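Local coordinates for XisI protein-like (Anabaena variabilis, PDB 2NLV) that is of unknown function but, being XisI-like, may take part with XisF and XisH partners in the site-specific recombination of nitrogen-fixation genes, at residues V6-L11 against R91-L96; S21-D26 against W44-W49; V59-I64 against W70-L75. One frame throughout, in Å; residues are numbered along the deposited sequence.

All three contacts draw on one mixed sheet, whose strands 41-47, 53-65, 68-74 and 94-96 lie side by side in that order. Contact 3 sits near the chain's centre; contacts 1 and 2 lie on opposite sides of it, their centres about 24 Å apart. Contact 3 is about 11 Å from contact 1 and about 16 Å from contact 2, centre to centre, and backbone pairing ties it to both: strand 68-74 bonds to 94-96, and strand 53-65 to 41-47. Along the chain, contact 1 spans the other two, with contact 2 closing before contact 3 opens. Contacts 2 and 3 also touch the second subunit, so the sheet serves both the monomer core and the dimer.

Contact 1 (V6-L11 against R91-L96); sequences VKYQEL and REDIVL
Y8 and D93 bridge two backbones that stay well apart: their CA atoms, the nearest pair across the two segments, are 9.7 Å from each other. Residues 6-11 are a stretch of helix 2-21, with the usual i to i+4 bonds such as L11 N to K7 O. The other segment starts in a 3-10 turn, where I94 N bonds to R91 O at 3.1 Å, and then enters strand 94-96. Both Y8 and D93 point their CB atoms at the opposite segment, and the whole contact rests on this pair, burying just 84 Å².

Tyrosine suits the gap because its ring is long and its far end polar. The hydroxyl donates a hydrogen bond from Y8 OH to D93 OD2 at 2.6 Å, and OD2 receives it through its anti lone pair, on the side away from the other oxygen. D93 keeps CG beside its own backbone N (chi1 -77°), which brings the carboxylate to the phenol; OD2 lies in the ring plane, at its edge. The two side chains cross nearly at a right angle, with ring and carboxylate planes 70° apart, and the ring carbon Y8 CE2 comes within 4.0 Å of D93 CB. A buried phenol thus finds an acceptor for its hydroxyl, while its ring packs on I64, I69 and P90.

Since D93 also bonds through its backbone to I69, the tyrosine links the N-terminal helix to the place where strand 94-96 joins 68-74 in parallel, a helix packed on one face of a mixed, largely antiparallel sheet.

Contact 2 (S21-D26 against W44-W49); sequences SDDVSD and WMNVGW
D23 turns its CG anti to its backbone N (chi1 171°), which brings the carboxylate up to W44 and N46 on strand 41-47. W44 adopts the same kind of first torsion, and its six-membered ring reaches up beside the aspartate. The loop after helix 2-21 is folded here as an Asx turn: S25 N donates to D23 OD2 at 2.9 Å, meeting it from above the carboxylate plane. In the conformer given for S25, one of two modelled, S25 OG also donates to D23 OD2, through the syn lone pair. Aspartate fits this place because one oxygen can shape its own loop while the other faces the strand.

That second oxygen, D23 OD1, accepts from N46 ND2 at 3.3 Å. The bond is long and bent, with the donor 61° out of the carboxylate plane. D23 OD1 also lies in the indole plane at the edge of W44, 3.6 Å from W44 CZ2, where the ring's C-H rim is likely to suit an anionic neighbour better than its face. The carboxylate stands almost perpendicular to the indole, 89° between planes. W44 packs in turn on Y19 and A20 of the helix, and V31 touches both D23 and W44.

Replacing D23 with an alanine would probably leave S25 N and N46 ND2 without their carboxylate acceptors and free the turn to relax away from the strand.

Asparagine serves N46 well, its amide offering a donor and an acceptor together: a water donates to D23 OD1 at 3.3 Å and to N46 OD1 at 2.7 Å.

Contact 3 (V59-I64 against W70-L75); sequences VIHFDI and WLQQNL
H61 faces both Q72 and Q73 at a classic beta bulge in the antiparallel hairpin of strands 53-65 and 68-74. The extra residue shows in the backbone bonds, Q72 N to H61 O at 2.9 Å and H61 N to Q73 O at 3.2 Å.

On this side of the sheet, H61 holds its ring anti to the backbone N (chi1 178°), and Q72 CB lies over one face in a CH-pi contact, 4.2 Å from the ring centroid. The Q72 chain then bends at chi2 (-83°), carrying Q72 NE2 to D63 OD2 at 2.8 Å, nearly along the C-O axis. H61 NE2 donates to D63 OD1, also at 2.8 Å. The buried aspartate is gripped further by H41 and by Q32 of the second subunit, while H61 ND1 bonds to Y56 of that subunit. Histidine and aspartate therefore suit a polar patch built into the dimer.

The other face is largely apolar, packed against helices 2-21 and 80-86, and fittingly carries I60, F62 and L71, with the polar N74 beside I60. One methyl of the branched leucine touches two neighbours: L71 CD1 sits 3.9 Å from I60 CG2, in the conformer given for I60, one of two modelled, and 3.7 Å from F62 CE1.

Contact 1 (V6-L11 against R91-L96)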
loop_
_atom_site.group_PDB
_atom_site.type_symbol
_atom_site.label_atom_id
_atom_site.label_comp_id
_atom_site.label_asym_id
_atom_site.label_seq_id
_atom_site.Cartn_x
_atom_site.Cartn_y
_atom_site.Cartn_z
ATOM N N VAL A 6 12.162 -7.188 14.812
ATOM C CA VAL A 6 11.904 -5.828 15.264
ATOM C C VAL A 6 12.974 -4.875 14.780
ATOM O O VAL A 6 12.699 -3.740 14.393
ATOM C CB VAL A 6 11.743 -5.821 16.787
ATOM C CG1 VAL A 6 11.771 -4.394 17.363
ATOM C CG2 VAL A 6 10.497 -6.597 17.147
ATOM N N LYS A 7 14.213 -5.326 14.748
ATOM C CA LYS A 7 15.268 -4.503 14.157
ATOM C C LYS A 7 14.927 -4.066 12.758
ATOM O O LYS A 7 15.049 -2.886 12.377
ATOM C CB LYS A 7 16.628 -5.244 14.174
ATOM C CG LYS A 7 17.750 -4.488 13.503
ATOM C CD LYS A 7 18.975 -5.394 13.341
ATOM C CE LYS A 7 19.681 -5.663 14.642
ATOM N NZ LYS A 7 20.957 -6.508 14.421
ATOM N N TYR A 8 14.553 -5.037 11.921
ATOM C CA TYR A 8 14.222 -4.753 10.543
ATOM C C TYR A 8 12.985 -3.888 10.421
ATOM O O TYR A 8 12.906 -3.008 9.564
ATOM C CB TYR A 8 14.058 -6.012 9.703
ATOM C CG TYR A 8 15.307 -6.849 9.521
ATOM C CD1 TYR A 8 16.537 -6.458 10.017
ATOM C CD2 TYR A 8 15.244 -8.054 8.834
ATOM C CE1 TYR A 8 17.661 -7.253 9.806
ATOM C CE2 TYR A 8 16.383 -8.826 8.673
ATOM C CZ TYR A 8 17.574 -8.402 9.177
ATOM O OH TYR A 8 18.677 -9.221 9.045
ATOM N N GLN A 9 11.950 -4.149 11.214
ATOM C CA GLN A 9 10.757 -3.277 11.214
ATOM C C GLN A 9 11.168 -1.827 11.464
ATOM O O GLN A 9 10.692 -0.901 10.782
ATOM C CB GLN A 9 9.727 -3.737 12.266
ATOM C CG GLN A 9 9.104 -5.063 11.970
ATOM C CD GLN A 9 8.273 -5.592 13.091
ATOM O OE1 GLN A 9 8.498 -5.275 14.252
ATOM N NE2 GLN A 9 7.308 -6.456 12.748
ATOM N N GLU A 10 11.945 -1.611 12.502
ATOM C CA GLU A 10 12.345 -0.236 12.839
ATOM C C GLU A 10 13.138 0.429 11.742
ATOM O O GLU A 10 12.901 1.624 11.391
ATOM C CB GLU A 10 13.176 -0.256 14.117
ATOM C CG GLU A 10 12.332 -0.476 15.333
ATOM C CD GLU A 10 11.412 0.709 15.601
ATOM O OE1 GLU A 10 11.890 1.855 15.519
ATOM O OE2 GLU A 10 10.233 0.480 15.881
ATOM N N LEU A 11 14.092 -0.292 11.180
ATOM C CA LEU A 11 14.883 0.266 10.113
ATOM C C LEU A 11 14.039 0.613 8.911
ATOM O O LEU A 11 14.209 1.668 8.299
ATOM C CB LEU A 11 16.021 -0.676 9.725
ATOM C CG LEU A 11 17.133 -0.869 10.729
ATOM C CD1 LEU A 11 18.144 -1.935 10.281
ATOM C CD2 LEU A 11 17.838 0.483 10.991
ATOM N N ARG A 91 23.200 -8.249 3.389
ATOM C CA ARG A 91 22.750 -8.352 1.969
ATOM C C ARG A 91 21.894 -9.531 1.743
ATOM O O ARG A 91 20.895 -9.526 1.014
ATOM C CB ARG A 91 23.978 -8.501 1.107
ATOM C CG ARG A 91 24.660 -7.218 1.016
ATOM C CD ARG A 91 26.060 -7.291 0.463
ATOM N NE ARG A 91 26.541 -5.935 0.290
ATOM C CZ ARG A 91 26.051 -5.091 -0.617
ATOM N NH1 ARG A 91 25.104 -5.460 -1.481
ATOM N NH2 ARG A 91 26.526 -3.864 -0.663
ATOM N N GLU A 92 22.272 -10.603 2.366
ATOM C CA GLU A 92 21.519 -11.832 2.148
ATOM C C GLU A 92 20.065 -11.820 2.698
ATOM O O GLU A 92 19.239 -12.683 2.375
ATOM C CB GLU A 92 22.307 -13.037 2.677
ATOM C CG GLU A 92 22.592 -12.991 4.133
ATOM C CD GLU A 92 23.957 -12.327 4.481
ATOM O OE1 GLU A 92 24.595 -11.434 3.754
ATOM O OE2 GLU A 92 24.426 -12.760 5.566
ATOM N N ASP A 93 19.758 -10.826 3.549
ATOM C CA ASP A 93 18.431 -10.668 4.110
ATOM C C ASP A 93 17.604 -9.586 3.419
ATOM O O ASP A 93 16.551 -9.198 3.930
ATOM C CB ASP A 93 18.448 -10.353 5.598
ATOM C CG ASP A 93 18.734 -11.558 6.466
ATOM O OD1 ASP A 93 18.847 -12.675 5.922
ATOM O OD2 ASP A 93 18.825 -11.400 7.703
ATOM N N ILE A 94 18.081 -9.142 2.264
ATOM C CA ILE A 94 17.318 -8.257 1.373
ATOM C C ILE A 94 16.973 -9.012 0.098
ATOM O O ILE A 94 17.847 -9.662 -0.472
ATOM C CB ILE A 94 18.126 -6.991 1.091
ATOM C CG1 ILE A 94 18.285 -6.217 2.388
ATOM C CG2 ILE A 94 17.358 -6.106 0.110
ATOM C CD1 ILE A 94 19.414 -5.171 2.324
ATOM N N VAL A 95 15.725 -8.996 -0.301
ATOM C CA VAL A 95 15.293 -9.618 -1.541
ATOM C C VAL A 95 14.826 -8.551 -2.477
ATOM O O VAL A 95 13.928 -7.745 -2.098
ATOM C CB VAL A 95 14.220 -10.700 -1.306
ATOM C CG1 VAL A 95 13.770 -11.369 -2.655
ATOM C CG2 VAL A 95 14.704 -11.785 -0.300
ATOM N N LEU A 96 15.347 -8.509 -3.702
ATOM C CA LEU A 96 14.892 -7.556 -4.689
ATOM C C LEU A 96 13.647 -8.054 -5.390
ATOM O O LEU A 96 13.703 -8.646 -6.463
ATOM C CB LEU A 96 16.017 -7.240 -5.656
ATOM C CG LEU A 96 17.262 -6.606 -5.042
ATOM C CD1 LEU A 96 18.248 -6.258 -6.189
ATOM C CD2 LEU A 96 16.921 -5.347 -4.257
#

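Contact 2 (S21-D26 against W44-W49)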
loop_
_atom_site.group_PDB
_atom_site.type_symbol
_atom_site.label_atom_id
_atom_site.label_comp_id
_atom_site.label_asym_id
_atom_site.label_seq_id
_atom_site.Cartn_x
_atom_site.Cartn_y
_atom_site.Cartn_z
ATOM N N SER A 21 9.608 12.317 4.330
ATOM C CA SER A 21 9.741 13.679 4.873
ATOM C C SER A 21 10.506 14.612 3.920
ATOM O O SER A 21 10.484 15.827 4.085
ATOM C CB SER A 21 10.356 13.625 6.274
ATOM O OG SER A 21 9.426 13.023 7.160
ATOM N N ASP A 22 11.178 14.043 2.936
ATOM C CA ASP A 22 11.699 14.804 1.769
ATOM C C ASP A 22 10.735 14.944 0.542
ATOM O O ASP A 22 11.120 15.472 -0.526
ATOM C CB ASP A 22 12.982 14.179 1.225
ATOM C CG ASP A 22 14.207 14.441 2.107
ATOM O OD1 ASP A 22 14.205 15.388 2.918
ATOM O OD2 ASP A 22 15.136 13.618 1.974
ATOM N N ASP A 23 9.511 14.449 0.643
ATOM C CA ASP A 23 8.570 14.620 -0.446
ATOM C C ASP A 23 8.423 16.092 -0.871
ATOM O O ASP A 23 8.467 16.980 -0.029
ATOM C CB ASP A 23 7.183 14.066 -0.028
ATOM C CG ASP A 23 6.091 14.390 -1.029
ATOM O OD1 ASP A 23 6.056 13.743 -2.084
ATOM O OD2 ASP A 23 5.308 15.343 -0.807
ATOM N N VAL A 24 8.264 16.272 -2.185
ATOM C CA VAL A 24 8.220 17.568 -2.838
ATOM C C VAL A 24 6.806 17.853 -3.411
ATOM O O VAL A 24 6.565 18.924 -3.993
ATOM C CB VAL A 24 9.316 17.685 -3.963
ATOM C CG1 VAL A 24 10.693 17.880 -3.346
ATOM C CG2 VAL A 24 9.302 16.481 -4.903
ATOM N N SER A 25 5.888 16.898 -3.245
ATOM C CA SER A 25 4.537 17.018 -3.829
ATOM C C SER A 25 3.810 18.310 -3.444
ATOM O O SER A 25 4.163 18.985 -2.473
ATOM C CB SER A 25 3.654 15.808 -3.463
ATOM O OG SER A 25 3.143 15.917 -2.141
ATOM N N ASP A 26 2.794 18.642 -4.241
ATOM C CA ASP A 26 1.868 19.733 -3.928
ATOM C C ASP A 26 0.993 19.527 -2.637
ATOM O O ASP A 26 0.857 18.414 -2.110
ATOM C CB ASP A 26 0.950 19.823 -5.171
ATOM C CG ASP A 26 -0.022 20.981 -5.137
ATOM O OD1 ASP A 26 0.274 22.021 -4.508
ATOM O OD2 ASP A 26 -1.103 20.849 -5.769
ATOM N N TRP A 44 5.351 4.037 1.108
ATOM C CA TRP A 44 5.182 5.468 0.965
ATOM C C TRP A 44 4.503 5.717 -0.360
ATOM O O TRP A 44 5.013 5.349 -1.399
ATOM C CB TRP A 44 6.490 6.184 1.021
ATOM C CG TRP A 44 6.352 7.650 0.513
ATOM C CD1 TRP A 44 5.220 8.442 0.532
ATOM C CD2 TRP A 44 7.345 8.399 -0.107
ATOM N NE1 TRP A 44 5.480 9.655 -0.064
ATOM C CE2 TRP A 44 6.799 9.654 -0.445
ATOM C CE3 TRP A 44 8.655 8.152 -0.388
ATOM C CZ2 TRP A 44 7.548 10.649 -1.093
ATOM C CZ3 TRP A 44 9.408 9.180 -1.045
ATOM C CH2 TRP A 44 8.853 10.353 -1.387
HETATM N N MSE A 45 3.315 6.272 -0.300
HETATM C CA MSE A 45 2.526 6.651 -1.499
HETATM C C MSE A 45 2.250 8.125 -1.617
HETATM O O MSE A 45 2.256 8.889 -0.618
HETATM C CB MSE A 45 1.154 5.969 -1.550
HETATM C CG MSE A 45 1.159 4.462 -1.650
HETATM SE SE MSE A 45 -0.570 3.857 -2.196
HETATM C CE MSE A 45 -0.492 4.512 -4.021
ATOM N N ASN A 46 2.019 8.590 -2.818
ATOM C CA ASN A 46 1.450 9.915 -3.038
ATOM C C ASN A 46 0.061 9.714 -3.604
ATOM O O ASN A 46 -0.119 8.928 -4.516
ATOM C CB ASN A 46 2.246 10.731 -4.059
ATOM C CG ASN A 46 3.625 11.089 -3.597
ATOM O OD1 ASN A 46 4.578 11.029 -4.390
ATOM N ND2 ASN A 46 3.737 11.476 -2.352
ATOM N N VAL A 47 -0.934 10.376 -3.028
ATOM C CA VAL A 47 -2.317 10.195 -3.386
ATOM C C VAL A 47 -3.031 11.540 -3.480
ATOM O O VAL A 47 -3.080 12.287 -2.510
ATOM C CB VAL A 47 -3.079 9.305 -2.379
ATOM C CG1 VAL A 47 -4.547 9.154 -2.757
ATOM C CG2 VAL A 47 -2.436 7.896 -2.258
ATOM N N GLY A 48 -3.563 11.891 -4.656
ATOM C CA GLY A 48 -4.312 13.126 -4.787
ATOM C C GLY A 48 -4.586 13.482 -6.214
ATOM O O GLY A 48 -4.796 12.611 -7.039
ATOM N N TRP A 49 -4.568 14.772 -6.531
ATOM C CA TRP A 49 -4.936 15.326 -7.803
ATOM C C TRP A 49 -3.979 16.448 -8.148
ATOM O O TRP A 49 -3.584 17.249 -7.286
ATOM C CB TRP A 49 -6.390 15.805 -7.789
ATOM C CG TRP A 49 -7.305 14.698 -7.634
ATOM C CD1 TRP A 49 -7.725 14.136 -6.444
ATOM C CD2 TRP A 49 -7.863 13.910 -8.668
ATOM N NE1 TRP A 49 -8.507 13.072 -6.692
ATOM C CE2 TRP A 49 -8.611 12.875 -8.034
ATOM C CE3 TRP A 49 -7.839 13.972 -10.055
ATOM C CZ2 TRP A 49 -9.329 11.947 -8.747
ATOM C CZ3 TRP A 49 -8.530 13.036 -10.756
ATOM C CH2 TRP A 49 -9.273 12.023 -10.088
HETATM O O HOH W 1 7.139 11.776 -4.467
HETATM O O HOH W 2 -1.280 18.798 -7.168
#

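Contact 3 (V59-I64 against W70-L75)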
loop_
_atom_site.group_PDB
_atom_site.type_symbol
_atom_site.label_atom_id
_atom_site.label_comp_id
_atom_site.label_asym_id
_atom_site.label_seq_id
_atom_site.Cartn_x
_atom_site.Cartn_y
_atom_site.Cartn_z
ATOM N N VAL A 59 5.815 5.173 -4.115
ATOM C CA VAL A 59 7.190 5.556 -4.364
ATOM C C VAL A 59 8.178 4.477 -3.905
ATOM O O VAL A 59 9.070 4.140 -4.606
ATOM C CB VAL A 59 7.532 6.897 -3.742
ATOM C CG1 VAL A 59 8.974 7.300 -4.143
ATOM C CG2 VAL A 59 6.464 7.959 -4.158
ATOM N N ILE A 60 8.000 3.962 -2.698
ATOM C CA ILE A 60 8.741 2.789 -2.219
ATOM C C ILE A 60 7.821 1.886 -1.436
ATOM O O ILE A 60 6.907 2.324 -0.745
ATOM C CB ILE A 60 9.922 3.129 -1.302
ATOM C CG1 ILE A 60 10.904 4.064 -1.994
ATOM C CG2 ILE A 60 10.634 1.818 -0.856
ATOM C CD1 ILE A 60 12.054 4.481 -1.129
ATOM N N HIS A 61 8.104 0.597 -1.548
ATOM C CA HIS A 61 7.365 -0.432 -0.799
ATOM C C HIS A 61 8.369 -1.473 -0.314
ATOM O O HIS A 61 9.136 -2.023 -1.112
ATOM C CB HIS A 61 6.347 -1.053 -1.738
ATOM C CG HIS A 61 5.505 -2.165 -1.187
ATOM N ND1 HIS A 61 4.328 -2.511 -1.797
ATOM C CD2 HIS A 61 5.643 -3.027 -0.139
ATOM C CE1 HIS A 61 3.757 -3.518 -1.151
ATOM N NE2 HIS A 61 4.539 -3.870 -0.151
ATOM N N PHE A 62 8.354 -1.746 1.000
ATOM C CA PHE A 62 9.070 -2.868 1.627
ATOM C C PHE A 62 8.107 -3.824 2.280
ATOM O O PHE A 62 7.188 -3.369 2.971
ATOM C CB PHE A 62 9.974 -2.370 2.718
ATOM C CG PHE A 62 11.101 -1.534 2.267
ATOM C CD1 PHE A 62 12.239 -2.118 1.734
ATOM C CD2 PHE A 62 11.095 -0.178 2.545
ATOM C CE1 PHE A 62 13.359 -1.309 1.395
ATOM C CE2 PHE A 62 12.203 0.617 2.208
ATOM C CZ PHE A 62 13.288 0.018 1.648
ATOM N N ASP A 63 8.326 -5.115 2.124
ATOM C CA ASP A 63 7.696 -6.130 2.977
ATOM C C ASP A 63 8.755 -6.766 3.853
ATOM O O ASP A 63 9.919 -6.713 3.533
ATOM C CB ASP A 63 7.013 -7.184 2.163
ATOM C CG ASP A 63 5.923 -6.605 1.257
ATOM O OD1 ASP A 63 5.071 -5.845 1.782
ATOM O OD2 ASP A 63 5.933 -6.949 0.066
ATOM N N ILE A 64 8.340 -7.409 4.933
ATOM C CA ILE A 64 9.208 -8.325 5.662
ATOM C C ILE A 64 8.523 -9.664 5.651
ATOM O O ILE A 64 7.404 -9.794 6.118
ATOM C CB ILE A 64 9.577 -7.837 7.097
ATOM C CG1 ILE A 64 10.149 -6.434 7.087
ATOM C CG2 ILE A 64 10.590 -8.806 7.693
ATOM C CD1 ILE A 64 10.256 -5.766 8.449
ATOM N N TRP A 70 11.951 -7.426 1.749
ATOM C CA TRP A 70 11.737 -7.399 0.288
ATOM C C TRP A 70 11.521 -5.988 -0.192
ATOM O O TRP A 70 10.585 -5.321 0.251
ATOM C CB TRP A 70 10.525 -8.242 -0.074
ATOM C CG TRP A 70 10.716 -9.709 -0.013
ATOM C CD1 TRP A 70 11.160 -10.450 1.062
ATOM C CD2 TRP A 70 10.466 -10.611 -1.055
ATOM N NE1 TRP A 70 11.223 -11.788 0.708
ATOM C CE2 TRP A 70 10.783 -11.910 -0.579
ATOM C CE3 TRP A 70 9.973 -10.479 -2.364
ATOM C CZ2 TRP A 70 10.615 -13.044 -1.359
ATOM C CZ3 TRP A 70 9.800 -11.627 -3.112
ATOM C CH2 TRP A 70 10.143 -12.874 -2.616
ATOM N N LEU A 71 12.378 -5.525 -1.071
ATOM C CA LEU A 71 12.173 -4.240 -1.806
ATOM C C LEU A 71 11.279 -4.512 -2.996
ATOM O O LEU A 71 11.670 -5.242 -3.926
ATOM C CB LEU A 71 13.481 -3.627 -2.216
ATOM C CG LEU A 71 13.370 -2.310 -3.005
ATOM C CD1 LEU A 71 12.665 -1.172 -2.207
ATOM C CD2 LEU A 71 14.723 -1.825 -3.516
ATOM N N GLN A 72 10.068 -3.978 -2.990
ATOM C CA GLN A 72 9.085 -4.271 -4.010
ATOM C C GLN A 72 8.868 -3.195 -5.024
ATOM O O GLN A 72 8.372 -3.459 -6.099
ATOM C CB GLN A 72 7.718 -4.609 -3.387
ATOM C CG GLN A 72 7.755 -5.760 -2.341
ATOM C CD GLN A 72 7.705 -7.141 -2.925
ATOM O OE1 GLN A 72 8.137 -7.370 -4.043
ATOM N NE2 GLN A 72 7.207 -8.101 -2.128
ATOM N N GLN A 73 9.221 -1.964 -4.681
ATOM C CA GLN A 73 9.022 -0.822 -5.574
ATOM C C GLN A 73 9.985 0.252 -5.136
ATOM O O GLN A 73 10.190 0.473 -3.939
ATOM C CB GLN A 73 7.584 -0.316 -5.427
ATOM C CG GLN A 73 7.205 1.004 -6.107
ATOM C CD GLN A 73 6.648 0.778 -7.421
ATOM O OE1 GLN A 73 7.062 -0.115 -8.148
ATOM N NE2 GLN A 73 5.669 1.619 -7.766
ATOM N N ASN A 74 10.619 0.964 -6.096
ATOM C CA ASN A 74 11.466 2.110 -5.835
ATOM C C ASN A 74 11.452 3.009 -7.039
ATOM O O ASN A 74 12.104 2.731 -8.048
ATOM C CB ASN A 74 12.898 1.708 -5.570
ATOM C CG ASN A 74 13.786 2.905 -5.416
ATOM O OD1 ASN A 74 13.355 3.968 -4.972
ATOM N ND2 ASN A 74 15.074 2.708 -5.721
ATOM N N LEU A 75 10.674 4.092 -6.939
ATOM C CA LEU A 75 10.640 5.110 -8.022
ATOM C C LEU A 75 11.616 6.220 -7.813
ATOM O O LEU A 75 11.629 7.166 -8.597
ATOM C CB LEU A 75 9.214 5.665 -8.154
ATOM C CG LEU A 75 8.102 4.657 -8.347
ATOM C CD1 LEU A 75 6.681 5.287 -8.590
ATOM C CD2 LEU A 75 8.465 3.704 -9.461
#